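Local coordinates for protein 2-polyprenyl-6-methoxyphenol hydroxylase-like FAD-dependent oxidoreductase (Streptomyces sp. NRRL 11266, PDB 6UI5) that is probably an FAD-dependent oxidoreductase, holding flavin-adenine dinucleotide in a Rossmann-type domain and carrying a C-terminal domain of thioredoxin type, at residues Ala165-Val170 with Tyr274-Val279; Cys148-Gly153 with Trp309-Glu314; Ala18-Met23 with Asp303-Gly308; Leu467-Gly472 with Arg492-Ala497; Gly430-Leu435 with Pro463-Leu468. All coordinates share one frame; numbering follows the deposited sequence.

Overall arrangement
From the N terminus, the chain passes through helix 12-22, strand 150-153 and the loop at 165-170 before any contact closes. Contact 1 closes first, when 274-279 returns to 165-170; it lies within the longer loops of both contact 2 and contact 3. Helix 295-316 then closes contact 3 against helix 12-22 and, one turn later, contact 2 against strand 150-153, so these two cross along the chain. The C-terminal domain follows in series: contact 5 pairs two strands, and contact 4 begins on the strand where contact 5 ends, joining it to helix 484-495. Contacts 2 and 3 touch contact 4 through Trp309 and Val305, linking the two domains.

Contact 1 of 5, residues Ala165-Val170 with Tyr274-Val279; sequences AGIDYV and YRKGRV
The Schellman motif that ends helix 160-164 at Gly166 presents the carbonyl of Ala165 to Lys276, in the loop leading to strand 279-281. Gly166, with a phi of 64°, is the first residue to leave helical geometry. The lysine stem lies against this carbonyl: Lys276 CE is 3.0 Å from Ala165 O, a short carbon-oxygen approach whose exact length is doubtful at this resolution, and Lys276 CD is 3.3 Å from the same oxygen. Lys276 starts out extended, with CG opposite the backbone N (chi1 -179°), and then bends twice near its end, at chi3 and chi4. The bent tail slides past Ile167 in the reverse direction, with Lys276 CE 3.4 Å from Ile167 CG2. Beside this, Ala165 CB and Val279 CG1 make a looser apolar contact of 4.4 Å. Both residues also touch Phe124, so the end of the helix and the start of strand 279-281 share a packing surface with strand 120-126. Lys276 NZ stays 6.9 Å from Asp168 OD1, too far for a salt bridge. The contact therefore rests on lysine methylenes covering a carbonyl and a branched aliphatic side chain, while the charge contributes no bond between the two segments.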
# COMPACT_ATOMS: atom_id res chain seq x y z
N ALA A 165 -21.85 7.56 -27.71
CA ALA A 165 -22.21 8.58 -26.73
C ALA A 165 -21.04 9.48 -26.38
O ALA A 165 -21.22 10.44 -25.62
CB ALA A 165 -22.76 7.93 -25.44
N GLY A 166 -19.85 9.18 -26.88
CA GLY A 166 -18.71 10.05 -26.64
C GLY A 166 -18.24 10.19 -25.21
O GLY A 166 -17.86 11.29 -24.79
N ILE A 167 -18.26 9.10 -24.43
CA ILE A 167 -17.71 9.13 -23.08
C ILE A 167 -16.29 8.57 -23.11
O ILE A 167 -16.04 7.49 -23.66
CB ILE A 167 -18.59 8.38 -22.06
CG1 ILE A 167 -18.54 6.90 -22.26
CG2 ILE A 167 -20.07 8.74 -22.17
CD1 ILE A 167 -19.52 6.20 -21.48
N ASP A 168 -15.36 9.31 -22.53
CA ASP A 168 -13.96 8.93 -22.58
C ASP A 168 -13.70 7.74 -21.65
O ASP A 168 -14.31 7.63 -20.58
CB ASP A 168 -13.09 10.14 -22.22
CG ASP A 168 -13.28 11.32 -23.19
OD1 ASP A 168 -14.27 12.08 -23.05
OD2 ASP A 168 -12.43 11.50 -24.10
N TYR A 169 -12.81 6.84 -22.08
CA TYR A 169 -12.52 5.55 -21.42
C TYR A 169 -11.13 5.64 -20.80
O TYR A 169 -10.12 5.43 -21.47
CB TYR A 169 -12.60 4.42 -22.44
CG TYR A 169 -12.87 3.00 -21.93
CD1 TYR A 169 -13.53 2.76 -20.70
CD2 TYR A 169 -12.52 1.91 -22.72
CE1 TYR A 169 -13.81 1.44 -20.28
CE2 TYR A 169 -12.79 0.60 -22.34
CZ TYR A 169 -13.41 0.36 -21.14
OH TYR A 169 -13.63 -0.95 -20.86
N VAL A 170 -11.10 5.95 -19.51
CA VAL A 170 -9.90 6.45 -18.85
C VAL A 170 -9.09 5.29 -18.28
O VAL A 170 -9.63 4.43 -17.58
CB VAL A 170 -10.29 7.43 -17.73
CG1 VAL A 170 -9.04 7.83 -16.93
CG2 VAL A 170 -11.03 8.63 -18.32
N TYR A 274 -20.60 6.99 -16.25
CA TYR A 274 -21.39 5.80 -16.58
C TYR A 274 -22.77 6.18 -17.09
O TYR A 274 -23.57 5.27 -17.38
CB TYR A 274 -21.58 4.84 -15.40
CG TYR A 274 -20.35 4.17 -14.84
CD1 TYR A 274 -19.07 4.59 -15.16
CD2 TYR A 274 -20.47 3.09 -13.96
CE1 TYR A 274 -17.95 3.98 -14.62
CE2 TYR A 274 -19.35 2.47 -13.41
CZ TYR A 274 -18.09 2.94 -13.74
OH TYR A 274 -16.96 2.35 -13.19
N ARG A 275 -23.07 7.47 -17.20
CA ARG A 275 -24.37 7.93 -17.66
C ARG A 275 -24.22 9.19 -18.49
O ARG A 275 -23.48 10.10 -18.11
CB ARG A 275 -25.30 8.22 -16.48
CG ARG A 275 -26.61 8.80 -16.95
CD ARG A 275 -27.28 9.70 -15.93
NE ARG A 275 -28.59 10.07 -16.46
CZ ARG A 275 -29.54 10.72 -15.80
NH1 ARG A 275 -29.34 11.10 -14.54
NH2 ARG A 275 -30.69 10.99 -16.40
N LYS A 276 -24.93 9.26 -19.62
CA LYS A 276 -25.04 10.50 -20.37
C LYS A 276 -26.51 10.69 -20.75
O LYS A 276 -26.89 10.59 -21.91
CB LYS A 276 -24.13 10.51 -21.60
CG LYS A 276 -24.19 11.82 -22.41
CD LYS A 276 -23.05 12.00 -23.43
CE LYS A 276 -21.68 11.62 -22.85
NZ LYS A 276 -21.01 12.52 -21.84
N GLY A 277 -27.35 10.96 -19.75
CA GLY A 277 -28.76 11.29 -19.95
C GLY A 277 -29.50 10.40 -20.92
O GLY A 277 -29.41 10.60 -22.13
N ARG A 278 -30.25 9.43 -20.39
CA ARG A 278 -30.99 8.43 -21.17
C ARG A 278 -30.09 7.31 -21.69
O ARG A 278 -30.60 6.25 -22.05
CB ARG A 278 -31.76 9.04 -22.33
CG ARG A 278 -32.81 10.03 -21.93
CD ARG A 278 -34.18 9.43 -22.08
NE ARG A 278 -35.22 10.37 -21.66
CZ ARG A 278 -36.40 10.02 -21.17
NH1 ARG A 278 -36.73 8.74 -21.03
NH2 ARG A 278 -37.26 10.96 -20.82
N VAL A 279 -28.77 7.51 -21.69
CA VAL A 279 -27.83 6.47 -22.08
C VAL A 279 -26.93 6.14 -20.89
O VAL A 279 -26.17 6.99 -20.42
CB VAL A 279 -26.99 6.86 -23.30
CG1 VAL A 279 -26.10 5.71 -23.70
CG2 VAL A 279 -27.90 7.25 -24.45

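Contact 2 of 5, residues Cys148-Gly153 with Trp309-Glu314; sequences CRYLVG and WKIAAE. Unlike the reference sequence in segment 309-314: Glu314 (reference Asp).
Arg149 O accepts a hydrogen bond from Arg278 NH1, while the side chain of the same arginine extends toward helix 295-316, where Arg149 NH2 nears Glu314 O at 3.9 Å without bonding to it. Deeper in, Ile311 points toward the strand and uses two branches. Its CD1 meets Val152 CG2 tip to tip at 4.0 Å, and its CG2 lies 4.1 Å from Tyr150 CD2 as the two side chains slide past each other in opposite directions. One turn on, Glu314 holds CG opposite its backbone N (chi1 176°) and bends at chi2, which lays its methylenes across the phenol end of Tyr150 at about a right angle. Glu314 CG is modelled 2.9 Å from Tyr150 OH, near the ring plane; this is very short for carbon and oxygen, so the exact distance is doubtful. The carboxylate is turned 82° from the ring, and Glu314 OE1 stays 4.0 Å from Tyr150 OH. The ring also makes a cation-pi contact with Arg278. Strand 150-153 lies between strands 5-8 and 279-281 in the parallel sheet; the 309-314 segment of helix 295-316 runs antiparallel to it (172°, axes 11.5 Å apart at closest), while Leu17 and Leu21 of helix 12-22 touch Val152 and Ile311.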
# COMPACT_ATOMS: atom_id res chain seq x y z
N CYS A 148 -37.17 4.14 -28.07
CA CYS A 148 -37.11 3.58 -26.72
C CYS A 148 -36.94 4.69 -25.68
O CYS A 148 -36.74 5.87 -26.00
CB CYS A 148 -35.98 2.56 -26.59
SG CYS A 148 -34.37 3.30 -26.45
N ARG A 149 -36.99 4.29 -24.41
CA ARG A 149 -37.04 5.18 -23.26
C ARG A 149 -35.67 5.43 -22.65
O ARG A 149 -35.29 6.58 -22.38
CB ARG A 149 -37.98 4.59 -22.21
CG ARG A 149 -38.30 5.51 -21.07
CD ARG A 149 -39.70 5.24 -20.61
NE ARG A 149 -40.05 6.06 -19.46
CZ ARG A 149 -41.24 6.03 -18.90
NH1 ARG A 149 -42.18 5.22 -19.39
NH2 ARG A 149 -41.50 6.79 -17.84
N TYR A 150 -34.93 4.37 -22.38
CA TYR A 150 -33.54 4.47 -21.96
C TYR A 150 -32.75 3.47 -22.78
O TYR A 150 -33.27 2.42 -23.18
CB TYR A 150 -33.37 4.21 -20.45
CG TYR A 150 -33.99 5.27 -19.58
CD1 TYR A 150 -33.35 6.48 -19.37
CD2 TYR A 150 -35.21 5.05 -18.93
CE1 TYR A 150 -33.89 7.45 -18.58
CE2 TYR A 150 -35.78 6.04 -18.11
CZ TYR A 150 -35.11 7.24 -17.95
OH TYR A 150 -35.62 8.25 -17.18
N LEU A 151 -31.48 3.79 -23.01
CA LEU A 151 -30.55 2.90 -23.69
C LEU A 151 -29.41 2.58 -22.75
O LEU A 151 -28.69 3.48 -22.32
CB LEU A 151 -30.03 3.54 -24.99
CG LEU A 151 -28.79 2.88 -25.58
CD1 LEU A 151 -29.09 1.44 -25.98
CD2 LEU A 151 -28.25 3.69 -26.74
N VAL A 152 -29.25 1.30 -22.41
CA VAL A 152 -28.15 0.86 -21.56
C VAL A 152 -27.22 0.00 -22.40
O VAL A 152 -27.62 -1.05 -22.92
CB VAL A 152 -28.63 0.08 -20.33
CG1 VAL A 152 -27.46 -0.17 -19.42
CG2 VAL A 152 -29.73 0.84 -19.60
N GLY A 153 -25.98 0.46 -22.54
CA GLY A 153 -24.98 -0.34 -23.19
C GLY A 153 -24.30 -1.27 -22.22
O GLY A 153 -23.46 -0.83 -21.42
N TRP A 309 -33.97 -0.81 -10.96
CA TRP A 309 -34.80 -0.37 -9.82
C TRP A 309 -34.79 1.15 -9.88
O TRP A 309 -35.86 1.77 -9.92
CB TRP A 309 -34.39 -0.94 -8.45
CG TRP A 309 -33.34 -0.19 -7.55
CD1 TRP A 309 -32.04 -0.55 -7.35
CD2 TRP A 309 -33.56 0.98 -6.74
NE1 TRP A 309 -31.42 0.35 -6.49
CE2 TRP A 309 -32.33 1.29 -6.10
CE3 TRP A 309 -34.68 1.79 -6.49
CZ2 TRP A 309 -32.19 2.38 -5.23
CZ3 TRP A 309 -34.53 2.88 -5.62
CH2 TRP A 309 -33.30 3.16 -5.00
N LYS A 310 -33.62 1.77 -10.02
CA LYS A 310 -33.62 3.21 -10.27
C LYS A 310 -34.32 3.54 -11.59
O LYS A 310 -35.23 4.38 -11.61
CB LYS A 310 -32.20 3.75 -10.25
CG LYS A 310 -31.49 3.26 -9.02
CD LYS A 310 -30.34 4.13 -8.67
CE LYS A 310 -29.55 3.42 -7.62
NZ LYS A 310 -28.23 4.07 -7.43
N ILE A 311 -33.93 2.88 -12.69
CA ILE A 311 -34.68 3.07 -13.94
C ILE A 311 -36.14 2.70 -13.74
O ILE A 311 -37.05 3.42 -14.17
CB ILE A 311 -34.06 2.25 -15.09
CG1 ILE A 311 -32.94 2.99 -15.78
CG2 ILE A 311 -35.13 2.01 -16.15
CD1 ILE A 311 -32.32 2.20 -16.87
N ALA A 312 -36.40 1.56 -13.08
CA ALA A 312 -37.79 1.16 -12.90
C ALA A 312 -38.57 2.22 -12.12
O ALA A 312 -39.71 2.56 -12.49
CB ALA A 312 -37.89 -0.19 -12.19
N ALA A 313 -37.95 2.77 -11.08
CA ALA A 313 -38.59 3.85 -10.33
C ALA A 313 -38.90 5.04 -11.22
O ALA A 313 -39.98 5.63 -11.13
CB ALA A 313 -37.70 4.28 -9.16
N GLU A 314 -37.95 5.43 -12.08
CA GLU A 314 -38.22 6.55 -12.96
C GLU A 314 -39.36 6.24 -13.91
O GLU A 314 -40.25 7.07 -14.12
CB GLU A 314 -36.97 6.92 -13.75
CG GLU A 314 -37.24 8.02 -14.75
CD GLU A 314 -37.32 9.39 -14.10
OE1 GLU A 314 -38.01 10.26 -14.67
OE2 GLU A 314 -36.68 9.57 -13.03

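Contact 3 of 5, residues Ala18-Met23 with Asp303-Gly308; sequences ACELAM and DAVNLG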
# COMPACT_ATOMS: atom_id res chain seq x y z
N ALA A 18 -31.72 -6.80 -17.47
CA ALA A 18 -33.01 -7.08 -18.08
C ALA A 18 -33.91 -7.80 -17.10
O ALA A 18 -35.13 -7.57 -17.08
CB ALA A 18 -32.85 -7.91 -19.37
N CYS A 19 -33.33 -8.67 -16.27
CA CYS A 19 -34.13 -9.27 -15.20
C CYS A 19 -34.56 -8.21 -14.18
O CYS A 19 -35.73 -8.17 -13.77
CB CYS A 19 -33.35 -10.38 -14.52
SG CYS A 19 -33.13 -11.84 -15.53
N GLU A 20 -33.62 -7.35 -13.74
CA GLU A 20 -33.99 -6.29 -12.80
C GLU A 20 -35.07 -5.38 -13.39
O GLU A 20 -35.90 -4.83 -12.65
CB GLU A 20 -32.78 -5.44 -12.42
CG GLU A 20 -31.61 -6.09 -11.62
CD GLU A 20 -32.01 -6.74 -10.27
OE1 GLU A 20 -31.54 -7.87 -9.99
OE2 GLU A 20 -32.76 -6.12 -9.47
N LEU A 21 -35.10 -5.22 -14.72
CA LEU A 21 -36.11 -4.35 -15.32
C LEU A 21 -37.44 -5.08 -15.49
O LEU A 21 -38.51 -4.48 -15.31
CB LEU A 21 -35.61 -3.81 -16.65
CG LEU A 21 -34.45 -2.82 -16.62
CD1 LEU A 21 -33.98 -2.42 -18.05
CD2 LEU A 21 -34.87 -1.61 -15.84
N ALA A 22 -37.39 -6.38 -15.81
CA ALA A 22 -38.59 -7.13 -16.15
C ALA A 22 -39.31 -7.64 -14.92
O ALA A 22 -40.55 -7.76 -14.94
CB ALA A 22 -38.23 -8.32 -17.05
N MET A 23 -38.58 -7.97 -13.86
CA MET A 23 -39.25 -8.34 -12.62
C MET A 23 -40.11 -7.20 -12.09
O MET A 23 -41.04 -7.46 -11.31
CB MET A 23 -38.23 -8.78 -11.58
CG MET A 23 -37.55 -7.62 -10.82
SD MET A 23 -36.42 -8.31 -9.58
CE MET A 23 -35.76 -9.68 -10.57
N ASP A 303 -23.34 -3.65 -11.04
CA ASP A 303 -23.80 -2.52 -11.84
C ASP A 303 -25.29 -2.63 -12.14
O ASP A 303 -26.05 -1.66 -11.99
CB ASP A 303 -23.01 -2.45 -13.16
CG ASP A 303 -21.61 -1.83 -13.02
OD1 ASP A 303 -21.27 -1.26 -11.97
OD2 ASP A 303 -20.85 -1.91 -14.01
N ALA A 304 -25.73 -3.81 -12.55
CA ALA A 304 -27.12 -3.97 -12.97
C ALA A 304 -28.06 -3.92 -11.79
O ALA A 304 -29.18 -3.38 -11.89
CB ALA A 304 -27.29 -5.30 -13.73
N VAL A 305 -27.66 -4.52 -10.67
CA VAL A 305 -28.53 -4.49 -9.50
C VAL A 305 -28.72 -3.06 -9.03
O VAL A 305 -29.84 -2.64 -8.73
CB VAL A 305 -27.95 -5.42 -8.41
CG1 VAL A 305 -28.72 -5.29 -7.11
CG2 VAL A 305 -28.01 -6.88 -8.93
N ASN A 306 -27.65 -2.25 -9.08
CA ASN A 306 -27.78 -0.84 -8.76
C ASN A 306 -28.71 -0.12 -9.73
O ASN A 306 -29.59 0.63 -9.31
CB ASN A 306 -26.41 -0.17 -8.76
CG ASN A 306 -26.47 1.25 -8.23
OD1 ASN A 306 -27.02 2.14 -8.88
ND2 ASN A 306 -25.93 1.47 -7.03
N LEU A 307 -28.54 -0.34 -11.04
CA LEU A 307 -29.26 0.50 -12.00
C LEU A 307 -30.68 0.00 -12.27
O LEU A 307 -31.59 0.82 -12.47
CB LEU A 307 -28.49 0.59 -13.31
CG LEU A 307 -29.24 1.31 -14.42
CD1 LEU A 307 -29.45 2.73 -13.99
CD2 LEU A 307 -28.48 1.24 -15.74
N GLY A 308 -30.90 -1.31 -12.29
CA GLY A 308 -32.26 -1.79 -12.34
C GLY A 308 -32.91 -1.63 -10.98
O GLY A 308 -32.45 -2.22 -9.98
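Two successive bends fold the side chain of Glu20 over helix 295-316 at Ala304, Val305 and Gly308: CG stands opposite the carbonyl carbon (chi1 -66°), and chi2 turns the chain again (-57°). Each level of the side chain then meets something different. Glu20 CB lies 3.7 Å from Gly308 CA, Glu20 CG rests 3.6 Å from Ala304 O, and the carboxylate passes Val305, with Glu20 OE1 3.8 Å from Val305 CG2. These are contacts of carbon with carbon or of carbon with oxygen, and none is a polar bond. The acid group has its polar partners elsewhere: OE1 forms a salt bridge with Arg57 and OE2 one with Arg24, so a buried carboxylate is matched by two arginines that probably favour its negative charge. Gly308 has no side chain, which lets the backbones come very close, with Glu20 CA 4.8 Å from Gly308 CA. Leu21 adds a looser touch, its CD2 4.4 Å from Gly308 CA. The short helical segments run nearly parallel, 24° between directions, with axes 8.7 Å apart. Ala304 touches Met16 and Leu17, one turn earlier on helix 12-22; its side chain is about 9 Å from the FAD, without touching it. Helix 12-22 follows strand 5-8 and a glycine-rich turn whose Gly9, Gly11 and Gly14 fit the GxGxxG pattern; a strand-turn-helix unit of this kind, here backed by a later helix of the same domain, is typical of Rossmann-type FAD-binding domains.

Contact 4 of 5, residues Leu467-Gly472 with Arg492-Ala497; sequences LLRPDG and RTWFGA
Trp494, the first residue of 492-497 to meet Arg469, has its indole between that arginine and its own neighbour Thr493. Thr493 OG1 stands over one face of the Trp494 ring system, while Arg469 NH1 sits 3.1 Å above the opposite face, offset toward the rim. The arginine makes two kinds of contact here. Its CZ lies 4.3 Å from the centroid of the Trp494 six-membered ring, 9° off the ring normal, a cation-pi interaction; its CD is 3.8 Å from the centroid of the Trp494 five-membered ring, a CH-pi contact. A bend at chi3 carries the guanidinium across the indole, its plane tilted 64° from the ring, so one nitrogen dips toward the face. Phe495 comes next, its ring directed at the turn that follows strand 465-468. Phe495 CE2 is 3.6 Å from Pro470 CD, Phe495 CZ approaches Leu468 O edge-on at 3.8 Å, and Leu467 CD2 makes a loose apolar contact with Phe495 CE1, at 4.4 Å. Within the Arg469-Gly472 type I turn, Asp471 holds the guanidinium side-on in a salt bridge: Arg469 NE reaches Asp471 OD1 at 3.3 Å, and Arg469 NH2 meets the syn lone pair of Asp471 OD2 at an unusually short 2.5 Å, a doubtful length. Glu330 takes NH1. The two carboxylates probably balance the arginine's charge, the side-on pair restrains its rotation, and the aromatic face probably adds electrostatic stabilisation.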
# COMPACT_ATOMS: atom_id res chain seq x y z
N LEU A 467 -33.69 -0.44 7.16
CA LEU A 467 -34.35 -0.18 5.89
C LEU A 467 -33.40 -0.55 4.75
O LEU A 467 -32.26 -0.06 4.70
CB LEU A 467 -34.79 1.27 5.78
CG LEU A 467 -35.40 1.74 4.47
CD1 LEU A 467 -36.87 1.26 4.28
CD2 LEU A 467 -35.27 3.28 4.37
N LEU A 468 -33.85 -1.43 3.85
CA LEU A 468 -33.01 -1.86 2.73
C LEU A 468 -33.56 -1.25 1.45
O LEU A 468 -34.77 -1.32 1.19
CB LEU A 468 -32.98 -3.37 2.59
CG LEU A 468 -32.67 -4.13 3.88
CD1 LEU A 468 -32.89 -5.65 3.65
CD2 LEU A 468 -31.25 -3.83 4.38
N ARG A 469 -32.68 -0.63 0.69
CA ARG A 469 -33.02 -0.26 -0.68
C ARG A 469 -33.17 -1.50 -1.57
O ARG A 469 -32.69 -2.59 -1.24
CB ARG A 469 -31.96 0.66 -1.27
CG ARG A 469 -31.39 1.68 -0.27
CD ARG A 469 -30.58 2.68 -1.06
NE ARG A 469 -29.77 2.03 -2.11
CZ ARG A 469 -28.78 2.61 -2.78
NH1 ARG A 469 -28.45 3.90 -2.56
NH2 ARG A 469 -28.12 1.91 -3.69
N PRO A 470 -33.89 -1.36 -2.69
CA PRO A 470 -34.17 -2.53 -3.53
C PRO A 470 -32.93 -3.29 -3.97
O PRO A 470 -33.04 -4.47 -4.31
CB PRO A 470 -34.92 -1.93 -4.73
CG PRO A 470 -35.58 -0.71 -4.19
CD PRO A 470 -34.61 -0.15 -3.17
N ASP A 471 -31.75 -2.67 -3.96
CA ASP A 471 -30.53 -3.38 -4.26
C ASP A 471 -29.86 -3.98 -3.02
O ASP A 471 -28.69 -4.36 -3.07
CB ASP A 471 -29.57 -2.46 -5.00
CG ASP A 471 -29.27 -1.19 -4.25
OD1 ASP A 471 -29.59 -1.11 -3.05
OD2 ASP A 471 -28.68 -0.27 -4.86
N GLY A 472 -30.58 -4.08 -1.90
CA GLY A 472 -30.06 -4.68 -0.69
C GLY A 472 -29.28 -3.76 0.24
O GLY A 472 -28.88 -4.21 1.33
N ARG A 492 -37.78 9.42 1.85
CA ARG A 492 -38.01 10.44 0.83
C ARG A 492 -36.87 10.48 -0.19
O ARG A 492 -37.10 10.69 -1.39
CB ARG A 492 -38.19 11.81 1.46
CG ARG A 492 -39.48 11.91 2.26
CD ARG A 492 -39.54 13.18 3.13
NE ARG A 492 -40.73 13.16 3.98
CZ ARG A 492 -41.96 13.42 3.55
NH1 ARG A 492 -42.17 13.72 2.27
NH2 ARG A 492 -42.99 13.37 4.39
N THR A 493 -35.62 10.27 0.27
CA THR A 493 -34.53 10.51 -0.66
C THR A 493 -34.34 9.34 -1.61
O THR A 493 -33.96 9.55 -2.76
CB THR A 493 -33.23 10.85 0.10
OG1 THR A 493 -32.51 9.66 0.46
CG2 THR A 493 -33.51 11.69 1.36
N TRP A 494 -34.65 8.11 -1.17
CA TRP A 494 -34.47 6.91 -1.97
C TRP A 494 -35.76 6.41 -2.61
O TRP A 494 -35.72 5.90 -3.73
CB TRP A 494 -33.85 5.79 -1.14
CG TRP A 494 -32.46 6.12 -0.77
CD1 TRP A 494 -31.96 6.24 0.48
CD2 TRP A 494 -31.37 6.39 -1.67
NE1 TRP A 494 -30.62 6.57 0.43
CE2 TRP A 494 -30.24 6.67 -0.88
CE3 TRP A 494 -31.24 6.40 -3.06
CZ2 TRP A 494 -28.99 6.99 -1.43
CZ3 TRP A 494 -30.00 6.71 -3.62
CH2 TRP A 494 -28.89 7.00 -2.80
N PHE A 495 -36.90 6.53 -1.94
CA PHE A 495 -38.15 6.07 -2.53
C PHE A 495 -39.08 7.21 -2.89
O PHE A 495 -40.18 6.96 -3.40
CB PHE A 495 -38.85 5.08 -1.59
CG PHE A 495 -38.03 3.87 -1.25
CD1 PHE A 495 -37.16 3.88 -0.17
CD2 PHE A 495 -38.12 2.70 -2.02
CE1 PHE A 495 -36.41 2.76 0.15
CE2 PHE A 495 -37.37 1.58 -1.70
CZ PHE A 495 -36.50 1.60 -0.62
N GLY A 496 -38.67 8.46 -2.65
CA GLY A 496 -39.43 9.59 -3.16
C GLY A 496 -40.66 9.93 -2.34
O GLY A 496 -40.79 9.59 -1.16
N ALA A 497 -41.61 10.59 -3.02
CA ALA A 497 -42.72 11.25 -2.35
C ALA A 497 -43.57 10.24 -1.59
O ALA A 497 -43.65 9.07 -1.96
CB ALA A 497 -43.57 12.01 -3.36

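Contact 5 of 5, residues Gly430-Leu435 with Pro463-Leu468; sequences GVLLDL and PGTLLL
Leu432 and Leu467 cross at about a right angle on one face of an antiparallel strand pair, with Leu432 CD1 4.2 Å from Leu467 CD1. In both, CG lies opposite the backbone N (chi1 -175° and 176°), which directs the branched ends toward helix 484-495, where Leu487 touches Leu432 and Leu491 touches Leu467. Asp434 and Thr465 share this face, but their polar ends look elsewhere: Asp434 to Ser436 and Arg455, Thr465 to Asp478. Thr465 CG2 instead lies 3.3 Å from Leu433 O. The other face carries Val431, Leu433, Leu466 and Leu468. There Val431 CB meets Leu468 CD1 at 3.9 Å, and Leu433 CB faces Leu466 CB at 4.2 Å. Just beyond the strand, Leu435 comes in at a slant, its CD1 3.8 Å from Leu466 CD1. Leu466 N reaches Leu433 O at 2.8 Å, and Leu435 N reaches Gly464 O at 2.8 Å. The two strands are central in a four-strand mixed sheet, as in thioredoxin-like domains. The cross-strand bonds pair the amides and carbonyls of Val431, Leu433, Leu466 and Leu468, while Leu432 and Asp434 bond to strand 451-455, so the backbone of strand 430-434 is bonded on both sides between largely aliphatic faces.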
# COMPACT_ATOMS: atom_id res chain seq x y z
N GLY A 430 -38.09 -2.36 -1.81
CA GLY A 430 -37.33 -2.10 -0.59
C GLY A 430 -37.85 -2.91 0.59
O GLY A 430 -39.00 -3.34 0.63
N VAL A 431 -37.00 -3.14 1.59
CA VAL A 431 -37.43 -3.89 2.77
C VAL A 431 -37.22 -3.03 4.03
O VAL A 431 -36.15 -2.43 4.21
CB VAL A 431 -36.71 -5.24 2.91
CG1 VAL A 431 -37.33 -6.07 4.08
CG2 VAL A 431 -36.85 -6.02 1.63
N LEU A 432 -38.24 -2.99 4.88
CA LEU A 432 -38.13 -2.50 6.26
C LEU A 432 -38.03 -3.73 7.14
O LEU A 432 -39.03 -4.42 7.36
CB LEU A 432 -39.33 -1.64 6.66
CG LEU A 432 -39.13 -1.04 8.06
CD1 LEU A 432 -38.48 0.37 8.04
CD2 LEU A 432 -40.43 -1.03 8.86
N LEU A 433 -36.83 -4.02 7.64
CA LEU A 433 -36.64 -5.13 8.56
C LEU A 433 -36.97 -4.68 9.98
O LEU A 433 -36.32 -3.78 10.51
CB LEU A 433 -35.21 -5.63 8.51
CG LEU A 433 -35.01 -6.87 7.67
CD1 LEU A 433 -33.70 -7.53 8.06
CD2 LEU A 433 -36.17 -7.81 7.90
N ASP A 434 -37.98 -5.31 10.59
CA ASP A 434 -38.31 -5.08 12.00
C ASP A 434 -37.92 -6.35 12.73
O ASP A 434 -38.68 -7.31 12.78
CB ASP A 434 -39.79 -4.73 12.18
CG ASP A 434 -40.24 -4.66 13.66
OD1 ASP A 434 -39.40 -4.75 14.61
OD2 ASP A 434 -41.46 -4.49 13.89
N LEU A 435 -36.70 -6.36 13.28
CA LEU A 435 -36.18 -7.47 14.07
C LEU A 435 -36.53 -7.36 15.58
O LEU A 435 -35.85 -7.97 16.43
CB LEU A 435 -34.67 -7.58 13.88
CG LEU A 435 -34.12 -7.52 12.45
CD1 LEU A 435 -32.60 -7.71 12.38
CD2 LEU A 435 -34.82 -8.52 11.53
N PRO A 463 -28.87 -4.29 14.51
CA PRO A 463 -29.82 -3.44 15.24
C PRO A 463 -31.23 -3.99 15.21
O PRO A 463 -31.48 -5.04 14.61
CB PRO A 463 -29.75 -2.11 14.48
CG PRO A 463 -29.35 -2.55 13.05
CD PRO A 463 -28.31 -3.61 13.33
N GLY A 464 -32.17 -3.27 15.83
CA GLY A 464 -33.54 -3.75 15.93
C GLY A 464 -34.37 -3.48 14.70
O GLY A 464 -35.31 -4.23 14.42
N THR A 465 -34.04 -2.44 13.93
CA THR A 465 -34.78 -2.06 12.73
C THR A 465 -33.79 -1.68 11.63
O THR A 465 -32.70 -1.18 11.91
CB THR A 465 -35.76 -0.89 13.03
OG1 THR A 465 -36.23 -0.99 14.39
CG2 THR A 465 -36.97 -0.89 12.07
N LEU A 466 -34.16 -1.93 10.37
CA LEU A 466 -33.30 -1.58 9.24
C LEU A 466 -34.16 -1.34 8.02
O LEU A 466 -35.23 -1.94 7.85
CB LEU A 466 -32.23 -2.65 8.91
CG LEU A 466 -31.24 -3.19 9.98
CD1 LEU A 466 -31.74 -4.47 10.64
CD2 LEU A 466 -29.83 -3.41 9.49
N LEU A 467 -33.69 -0.44 7.16
CA LEU A 467 -34.35 -0.18 5.89
C LEU A 467 -33.40 -0.55 4.75
O LEU A 467 -32.26 -0.06 4.70
CB LEU A 467 -34.79 1.27 5.78
CG LEU A 467 -35.40 1.74 4.47
CD1 LEU A 467 -36.87 1.26 4.28
CD2 LEU A 467 -35.27 3.28 4.37
N LEU A 468 -33.85 -1.43 3.85
CA LEU A 468 -33.01 -1.86 2.73
C LEU A 468 -33.56 -1.25 1.45
O LEU A 468 -34.77 -1.32 1.19
CB LEU A 468 -32.98 -3.37 2.59
CG LEU A 468 -32.67 -4.13 3.88
CD1 LEU A 468 -32.89 -5.65 3.65
CD2 LEU A 468 -31.25 -3.83 4.38